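Side-chain contacts in protein disulfide isomerase (Pseudomonas aeruginosa, PDB 4N30), which probably helps to introduce or rearrange disulfide bonds in other proteins, as a DsbA-type oxidoreductase of the thioredoxin fold: residues Cys69-Tyr72 against Thr73-Lys77; Ala120-Ser123 against Ala124-Ala127; Glu155-Ala158 against Lys159-Leu163; Leu170-Asp173 against Ile174-Lys178. All coordinates share one frame; numbering follows the deposited sequence. Where two conformers were deposited one is given.

Interaction 1. Residues Cys69-Tyr72 against Thr73-Lys77; sequences CKVY and TPRLK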
# COMPACT_ATOMS: atom_id res chain seq x y z
N CYS A 69 -7.96 6.80 -0.28
CA CYS A 69 -6.54 6.42 -0.24
C CYS A 69 -5.65 7.57 -0.71
O CYS A 69 -4.54 7.71 -0.15
CB CYS A 69 -6.33 5.20 -1.11
SG CYS A 69 -7.09 3.70 -0.49
N LYS A 70 -6.10 8.34 -1.71
CA LYS A 70 -5.29 9.43 -2.12
C LYS A 70 -5.02 10.48 -1.01
O LYS A 70 -3.90 10.92 -0.83
CB LYS A 70 -5.97 10.10 -3.37
CG LYS A 70 -5.20 11.35 -3.83
CD LYS A 70 -5.76 11.92 -5.13
CE LYS A 70 -4.95 13.10 -5.53
NZ LYS A 70 -5.19 13.68 -6.90
N VAL A 71 -6.04 10.84 -0.25
CA VAL A 71 -5.75 11.84 0.79
C VAL A 71 -5.12 11.18 2.04
O VAL A 71 -4.39 11.79 2.78
CB VAL A 71 -7.00 12.67 1.13
CG1 VAL A 71 -8.11 11.75 1.62
CG2 VAL A 71 -6.73 13.76 2.16
N TYR A 72 -5.43 9.92 2.28
CA TYR A 72 -4.98 9.32 3.54
C TYR A 72 -3.57 8.84 3.46
O TYR A 72 -2.84 8.94 4.50
CB TYR A 72 -5.90 8.07 3.84
CG TYR A 72 -5.65 7.47 5.17
CD1 TYR A 72 -5.89 8.23 6.37
CD2 TYR A 72 -5.24 6.18 5.28
CE1 TYR A 72 -5.65 7.65 7.61
CE2 TYR A 72 -5.07 5.59 6.55
CZ TYR A 72 -5.29 6.36 7.69
OH TYR A 72 -5.04 5.71 8.91
N THR A 73 -3.11 8.34 2.30
CA THR A 73 -1.80 7.70 2.31
C THR A 73 -0.64 8.69 2.73
O THR A 73 0.17 8.32 3.56
CB THR A 73 -1.55 7.06 0.95
OG1 THR A 73 -2.53 6.03 0.69
CG2 THR A 73 -0.20 6.35 0.90
N PRO A 74 -0.56 9.91 2.19
CA PRO A 74 0.50 10.81 2.62
C PRO A 74 0.42 11.14 4.10
O PRO A 74 1.45 11.32 4.81
CB PRO A 74 0.34 12.03 1.74
CG PRO A 74 -0.90 11.86 0.92
CD PRO A 74 -1.40 10.47 1.09
N ARG A 75 -0.79 11.21 4.65
CA ARG A 75 -0.99 11.60 6.06
C ARG A 75 -0.52 10.41 6.91
O ARG A 75 0.17 10.62 7.94
CB ARG A 75 -2.45 11.92 6.38
CG ARG A 75 -2.99 13.07 5.57
CD ARG A 75 -4.42 13.32 5.91
NE ARG A 75 -4.86 14.49 5.22
CZ ARG A 75 -6.09 14.98 5.36
NH1 ARG A 75 -6.95 14.40 6.21
NH2 ARG A 75 -6.42 16.04 4.67
N LEU A 76 -0.79 9.20 6.49
CA LEU A 76 -0.32 8.07 7.21
C LEU A 76 1.21 7.91 7.17
O LEU A 76 1.85 7.58 8.19
CB LEU A 76 -0.97 6.82 6.62
CG LEU A 76 -0.69 5.51 7.31
CD1 LEU A 76 -1.23 5.53 8.73
CD2 LEU A 76 -1.48 4.40 6.55
N LYS A 77 1.85 8.20 6.03
CA LYS A 77 3.30 8.18 5.95
C LYS A 77 3.89 9.26 6.94
O LYS A 77 4.90 8.94 7.58
CB LYS A 77 3.71 8.48 4.54
CG LYS A 77 3.41 7.32 3.55
CD LYS A 77 3.66 7.69 2.08
CE LYS A 77 5.12 7.84 1.87
NZ LYS A 77 5.39 8.52 0.58
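T73 N bonds to C69 O at 2.9 Å and L76 N to Y72 O at 2.9 Å, helical links on either side of P74, which has no N-H for the turn before it and so kinks helix 67-81. In the thioredoxin fold this is the helix whose start carries a CxxC pattern (C66 and C69), consistent with the family's redox site, and it crosses over between the parallel strands 56-62 and 86-92. Instead of a hydrogen bond, K70 O meets the proline ring, with P74 CD 3.2 Å away. T73 turns its hydroxyl back along the helix: OG1 is anti to the carbonyl carbon (chi1 -63°) and comes 2.8 Å from C69 O, but the same hydroxyl is also within bonding reach of E60 OE2, and its one proton cannot serve both at once. On the outer side, the extended chain of R75 passes V71 obliquely, and V71 CG2 lies over the rim of one guanidinium face, 3.4 Å from R75 NH2; V71 has two conformers, so this approach is doubtful. Y72 and L76 form the apolar pair. With CG anti to the backbone N (chi1 -173°), the Y72 ring crosses L76, whose CB sits over the rim of one face. Y72 OH is bonded to the carbonyl of A203, while L76 CD2 rests 3.8 Å from Y72 CE2.

Interaction 2. Residues Ala120-Ser123 against Ala124-Ala127; sequences AFWS and AIDA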
# COMPACT_ATOMS: atom_id res chain seq x y z
N ALA A 120 11.49 4.05 -5.37
CA ALA A 120 10.72 4.13 -6.62
C ALA A 120 9.24 3.74 -6.42
O ALA A 120 8.38 4.35 -7.05
CB ALA A 120 11.36 3.27 -7.74
N PHE A 121 9.03 2.72 -5.61
CA PHE A 121 7.69 2.26 -5.36
C PHE A 121 6.84 3.38 -4.74
O PHE A 121 5.75 3.72 -5.28
CB PHE A 121 7.72 1.04 -4.43
CG PHE A 121 6.37 0.56 -3.98
CD1 PHE A 121 5.78 -0.43 -4.72
CD2 PHE A 121 5.72 1.03 -2.85
CE1 PHE A 121 4.55 -0.98 -4.35
CE2 PHE A 121 4.49 0.48 -2.48
CZ PHE A 121 3.90 -0.50 -3.26
N TRP A 122 7.32 4.02 -3.70
CA TRP A 122 6.53 5.06 -3.06
C TRP A 122 6.48 6.34 -3.85
O TRP A 122 5.44 6.98 -3.83
CB TRP A 122 7.06 5.28 -1.62
CG TRP A 122 6.76 4.13 -0.74
CD1 TRP A 122 7.63 3.10 -0.37
CD2 TRP A 122 5.51 3.81 -0.12
NE1 TRP A 122 6.99 2.16 0.41
CE2 TRP A 122 5.69 2.58 0.63
CE3 TRP A 122 4.21 4.44 -0.08
CZ2 TRP A 122 4.65 1.99 1.31
CZ3 TRP A 122 3.19 3.85 0.66
CH2 TRP A 122 3.42 2.61 1.34
N SER A 123 7.51 6.62 -4.63
CA SER A 123 7.43 7.73 -5.55
C SER A 123 6.41 7.48 -6.64
O SER A 123 5.70 8.42 -7.03
CB SER A 123 8.80 8.08 -6.16
OG SER A 123 9.62 8.61 -5.16
N ALA A 124 6.27 6.25 -7.09
CA ALA A 124 5.31 5.91 -8.18
C ALA A 124 3.92 6.02 -7.58
O ALA A 124 2.95 6.40 -8.28
CB ALA A 124 5.56 4.55 -8.77
N ILE A 125 3.72 5.57 -6.31
CA ILE A 125 2.39 5.75 -5.66
C ILE A 125 1.98 7.24 -5.67
O ILE A 125 0.84 7.62 -6.05
CB ILE A 125 2.45 5.20 -4.22
CG1 ILE A 125 2.44 3.66 -4.28
CG2 ILE A 125 1.22 5.72 -3.39
CD1 ILE A 125 2.55 2.93 -3.00
N ASP A 126 2.90 8.14 -5.25
CA ASP A 126 2.60 9.58 -5.28
C ASP A 126 2.32 10.07 -6.67
O ASP A 126 1.38 10.86 -6.93
CB ASP A 126 3.78 10.41 -4.71
CG ASP A 126 3.95 10.26 -3.21
OD1 ASP A 126 3.01 9.82 -2.56
OD2 ASP A 126 5.10 10.55 -2.74
N ALA A 127 3.16 9.65 -7.60
CA ALA A 127 2.98 10.15 -8.97
C ALA A 127 1.63 9.71 -9.52
O ALA A 127 0.96 10.49 -10.23
CB ALA A 127 4.11 9.60 -9.86
O HOH W 1 3.92 7.52 -1.53
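One face of the W122 indole carries both I125 CD1 and F121 CD2, each 3.6 Å above the plane and displaced toward the rim, while a water lies at the edge of the indole, in its plane. The F121 ring has I125 CG1 over one face and W122 CG at its edge, so the isoleucine is tucked against both aromatics. Its delta methyl makes a CH-pi contact, with I125 CD1 4.1 Å from the centroid of the W122 six-membered ring and 28° off the normal. W122 CG and I125 CG1 are both anti to their carbonyl carbons, and the two side chains run side by side; the extended chi2 of I125 then carries CD1 out over the indole. W122 O accepts from D126 N at 3.1 Å and from the same water at 2.8 Å; this water also appears to reach D126 OD1, though D126 has two conformers. Beyond the pair, W90 meets F121 edge-to-face and Y49 does the same to W122. Here the helical insertion packs against strand 86-92 of the thioredoxin sheet, as in DsbA-type proteins, with I125 near the cysteines of the CxxC pattern without touching them.

Interaction 3. Residues Glu155-Ala158 against Lys159-Leu163; sequences EKCA and KDNEL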
# COMPACT_ATOMS: atom_id res chain seq x y z
N GLU A 155 6.34 -0.02 -18.67
CA GLU A 155 5.11 -0.48 -19.31
C GLU A 155 5.13 -1.93 -19.71
O GLU A 155 4.16 -2.64 -19.64
CB GLU A 155 4.84 0.38 -20.55
CG GLU A 155 4.55 1.86 -20.20
CD GLU A 155 4.70 2.85 -21.36
OE1 GLU A 155 4.73 2.42 -22.54
OE2 GLU A 155 4.81 4.08 -21.08
N LYS A 156 6.30 -2.42 -20.20
CA LYS A 156 6.37 -3.80 -20.52
C LYS A 156 6.14 -4.69 -19.33
O LYS A 156 5.52 -5.74 -19.42
CB LYS A 156 7.71 -4.11 -21.25
CG LYS A 156 7.72 -5.54 -21.71
CD LYS A 156 9.04 -5.96 -22.37
CE LYS A 156 9.33 -5.13 -23.58
NZ LYS A 156 10.49 -5.71 -24.38
N CYS A 157 6.81 -4.33 -18.23
CA CYS A 157 6.65 -5.11 -17.03
C CYS A 157 5.15 -5.14 -16.55
O CYS A 157 4.66 -6.21 -16.20
CB CYS A 157 7.56 -4.47 -15.96
SG CYS A 157 7.30 -5.15 -14.25
N ALA A 158 4.48 -3.99 -16.67
CA ALA A 158 3.04 -4.01 -16.25
C ALA A 158 2.26 -4.91 -17.17
O ALA A 158 1.35 -5.62 -16.68
CB ALA A 158 2.49 -2.63 -16.22
N LYS A 159 2.58 -4.95 -18.46
CA LYS A 159 1.91 -5.84 -19.38
C LYS A 159 2.22 -7.32 -19.20
O LYS A 159 1.35 -8.20 -19.37
CB LYS A 159 2.23 -5.34 -20.83
CG LYS A 159 1.52 -6.11 -21.96
CD LYS A 159 1.77 -5.46 -23.34
CE LYS A 159 3.15 -5.69 -23.92
NZ LYS A 159 3.48 -7.10 -24.25
N ASP A 160 3.49 -7.66 -18.93
CA ASP A 160 3.96 -9.01 -19.12
C ASP A 160 4.31 -9.76 -17.85
O ASP A 160 4.30 -10.96 -17.85
CB ASP A 160 5.23 -9.09 -20.02
CG ASP A 160 5.01 -8.71 -21.43
OD1 ASP A 160 3.84 -8.58 -21.87
OD2 ASP A 160 6.03 -8.53 -22.14
N ASN A 161 4.70 -9.06 -16.78
CA ASN A 161 5.32 -9.79 -15.65
C ASN A 161 4.21 -10.43 -14.83
O ASN A 161 3.40 -9.77 -14.16
CB ASN A 161 6.10 -8.74 -14.85
CG ASN A 161 6.86 -9.37 -13.73
OD1 ASN A 161 6.33 -10.23 -12.99
ND2 ASN A 161 8.15 -8.96 -13.54
N GLU A 162 4.21 -11.77 -14.82
CA GLU A 162 3.18 -12.52 -14.11
C GLU A 162 3.51 -12.68 -12.67
O GLU A 162 2.57 -12.92 -11.89
CB GLU A 162 3.00 -13.90 -14.74
CG GLU A 162 2.60 -13.84 -16.22
CD GLU A 162 2.38 -15.22 -16.81
OE1 GLU A 162 3.35 -15.79 -17.38
OE2 GLU A 162 1.27 -15.77 -16.63
N LEU A 163 4.77 -12.55 -12.27
CA LEU A 163 5.12 -12.63 -10.84
C LEU A 163 4.48 -11.48 -10.09
O LEU A 163 3.84 -11.68 -9.04
CB LEU A 163 6.60 -12.71 -10.67
CG LEU A 163 7.36 -13.95 -11.27
CD1 LEU A 163 8.86 -13.84 -11.06
CD2 LEU A 163 6.91 -15.21 -10.56
O HOH W 2 1.63 -7.97 -15.37
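C157 SG rests against N161 CB, 3.8 Å away, at the end of helix 151-160. C157 SG and N161 CG are both anti to their own backbone N. In C157 this (chi1 171°) sends the sulfur to its disulfide partner C111 on helix 99-131; in N161 (chi1 -176°) it turns the amide forward, so that OD1 accepts from the backbone N of I164 in the first turn of the next helix. I114 of helix 99-131 touches both residues. The backbone of N161 still answers to the old helix, its N bonding to C157 O at 2.9 Å, before its extended psi of 115° breaks the helical path. A water bridges the corner, giving one proton to A158 O at 2.7 Å and the other to N161 O at 2.8 Å. On the exposed side, the chain of K159 bends at chi3 and again at chi4, curling back until NZ reaches the neighbouring D160 OD1 at 2.8 Å in a salt bridge, on the syn side, slightly out of the carboxylate plane. The other oxygen, D160 OD2, lies against the aliphatic part of K156 across the turn, at CG, 3.5 Å off. K156 swings away at chi3, and its NZ stays 5.7 Å from D160 OD2, too far for a salt bridge, though some long-range attraction is likely. The whole is a helix-to-helix corner with an asparagine N-cap at the turn, held by the disulfide to helix 99-131 within the helical insertion characteristic of the DsbA family.

Interaction 4. Residues Leu170-Asp173 against Ile174-Lys178; sequences LDID and IARSK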
# COMPACT_ATOMS: atom_id res chain seq x y z
N LEU A 170 -2.56 -12.01 -4.88
CA LEU A 170 -2.43 -12.60 -3.57
C LEU A 170 -2.90 -11.62 -2.51
O LEU A 170 -3.60 -12.00 -1.54
CB LEU A 170 -0.97 -13.01 -3.26
CG LEU A 170 -0.78 -13.76 -1.94
CD1 LEU A 170 -1.66 -15.03 -1.95
CD2 LEU A 170 0.69 -14.13 -1.77
N ASP A 171 -2.46 -10.35 -2.59
CA ASP A 171 -2.97 -9.35 -1.61
C ASP A 171 -4.48 -9.25 -1.68
O ASP A 171 -5.12 -9.22 -0.61
CB ASP A 171 -2.40 -7.97 -1.90
CG ASP A 171 -1.01 -7.75 -1.43
OD1 ASP A 171 -0.47 -8.59 -0.61
OD2 ASP A 171 -0.44 -6.65 -1.74
N ILE A 172 -5.06 -9.27 -2.87
CA ILE A 172 -6.50 -9.16 -3.02
C ILE A 172 -7.23 -10.38 -2.42
O ILE A 172 -8.20 -10.29 -1.62
CB ILE A 172 -6.88 -9.06 -4.50
CG1 ILE A 172 -6.38 -7.72 -5.05
CG2 ILE A 172 -8.43 -9.13 -4.66
CD1 ILE A 172 -6.43 -7.79 -6.60
N ASP A 173 -6.64 -11.55 -2.64
CA ASP A 173 -7.19 -12.83 -2.12
C ASP A 173 -7.11 -12.85 -0.62
O ASP A 173 -8.11 -13.24 0.07
CB ASP A 173 -6.41 -14.05 -2.68
CG ASP A 173 -6.67 -14.30 -4.14
OD1 ASP A 173 -7.54 -13.67 -4.77
OD2 ASP A 173 -5.84 -15.13 -4.59
N ILE A 174 -6.01 -12.38 -0.02
CA ILE A 174 -5.89 -12.28 1.42
C ILE A 174 -6.91 -11.32 1.97
O ILE A 174 -7.61 -11.60 2.99
CB ILE A 174 -4.48 -11.94 1.89
CG1 ILE A 174 -3.55 -13.11 1.56
CG2 ILE A 174 -4.43 -11.56 3.36
CD1 ILE A 174 -2.12 -12.72 1.67
N ALA A 175 -7.03 -10.14 1.33
CA ALA A 175 -8.05 -9.20 1.73
C ALA A 175 -9.41 -9.81 1.78
O ALA A 175 -10.14 -9.64 2.77
CB ALA A 175 -7.99 -7.93 0.88
N ARG A 176 -9.80 -10.52 0.73
CA ARG A 176 -11.13 -11.10 0.66
C ARG A 176 -11.28 -12.19 1.69
O ARG A 176 -12.37 -12.27 2.31
CB ARG A 176 -11.44 -11.58 -0.78
CG ARG A 176 -11.57 -10.35 -1.74
CD ARG A 176 -12.24 -10.68 -3.07
NE ARG A 176 -11.35 -11.58 -3.79
CZ ARG A 176 -10.99 -11.51 -5.08
NH1 ARG A 176 -11.49 -10.53 -5.89
NH2 ARG A 176 -10.12 -12.43 -5.51
N SER A 177 -10.26 -12.95 1.96
CA SER A 177 -10.30 -14.02 3.02
C SER A 177 -10.54 -13.39 4.35
O SER A 177 -11.08 -14.05 5.30
CB SER A 177 -8.99 -14.84 3.04
OG SER A 177 -7.93 -14.25 3.76
N LYS A 178 -10.15 -12.14 4.56
CA LYS A 178 -10.30 -11.43 5.86
C LYS A 178 -11.58 -10.63 5.79
O LYS A 178 -11.89 -9.92 6.74
CB LYS A 178 -9.12 -10.48 6.08
CG LYS A 178 -7.82 -11.18 6.43
CD LYS A 178 -6.80 -10.07 6.68
CE LYS A 178 -5.38 -10.57 6.79
NZ LYS A 178 -5.13 -10.66 8.25
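I172 and R176 lie one turn apart and point the same way, and their backbones are joined by one of four consecutive i to i+4 bonds: I174 N to L170 O, A175 N to D171 O, R176 N to I172 O and S177 N to D173 O, each at 2.9 Å. The regular helix stops there, for K178 N reaches back only weakly, to the carbonyls of I174 and A175. Among the charged groups, D173 OD1 and R176 NH2 form a salt bridge at 3.0 Å. Its hydrogen bond is weak, the N-H being badly aimed with an angle of 122°, and the carboxylate and guanidinium planes are turned 29° apart. What places the guanidinium is a bend at chi3 (-66°), which folds the R176 chain back along the helix instead of letting it run straight outward. The same fold puts apolar cover on the flat group: I172 CG2 stands over the centre of one face, 3.5 Å above its plane and 3.5 Å from R176 CZ. A hydroxyl adds a local bond of its own, S177 OG giving its proton to I174 O at 2.8 Å, so that this carbonyl near the helix end has a donor beyond the weak one from K178. The apolar pair is L170 and I174, with I174 CD1 4.0 Å from L170 CG. Around these groups, D171 reaches strand 86-92, where it forms a salt bridge with R91 and takes the backbone N-H of H92; A175 and I174 touch Y61 of strand 56-62, and I172 rests on L93 and P94 just after strand 86-92.

Each contact lies within a continuous piece of chain, so none closes a long loop; the four follow in series without nesting or crossing. Interaction 1 comes first, on the crossover helix between strands 56-62 and 86-92. Interaction 2, on the later part of helix 99-131, touches it directly: K77 CD packs on W122 CE3, and K77 NZ makes a long, weak ion pair with D126 OD2. Interaction 3 rounds the corner from helix 151-160 into helix 162-177, tied back to helix 99-131 by the C111-C157 disulfide. Interaction 4 ends that same helix, on the opposite side of the chain's centre from interactions 1 and 2, with strands 56-62 and 86-92 contacted by both interactions 1 and 4.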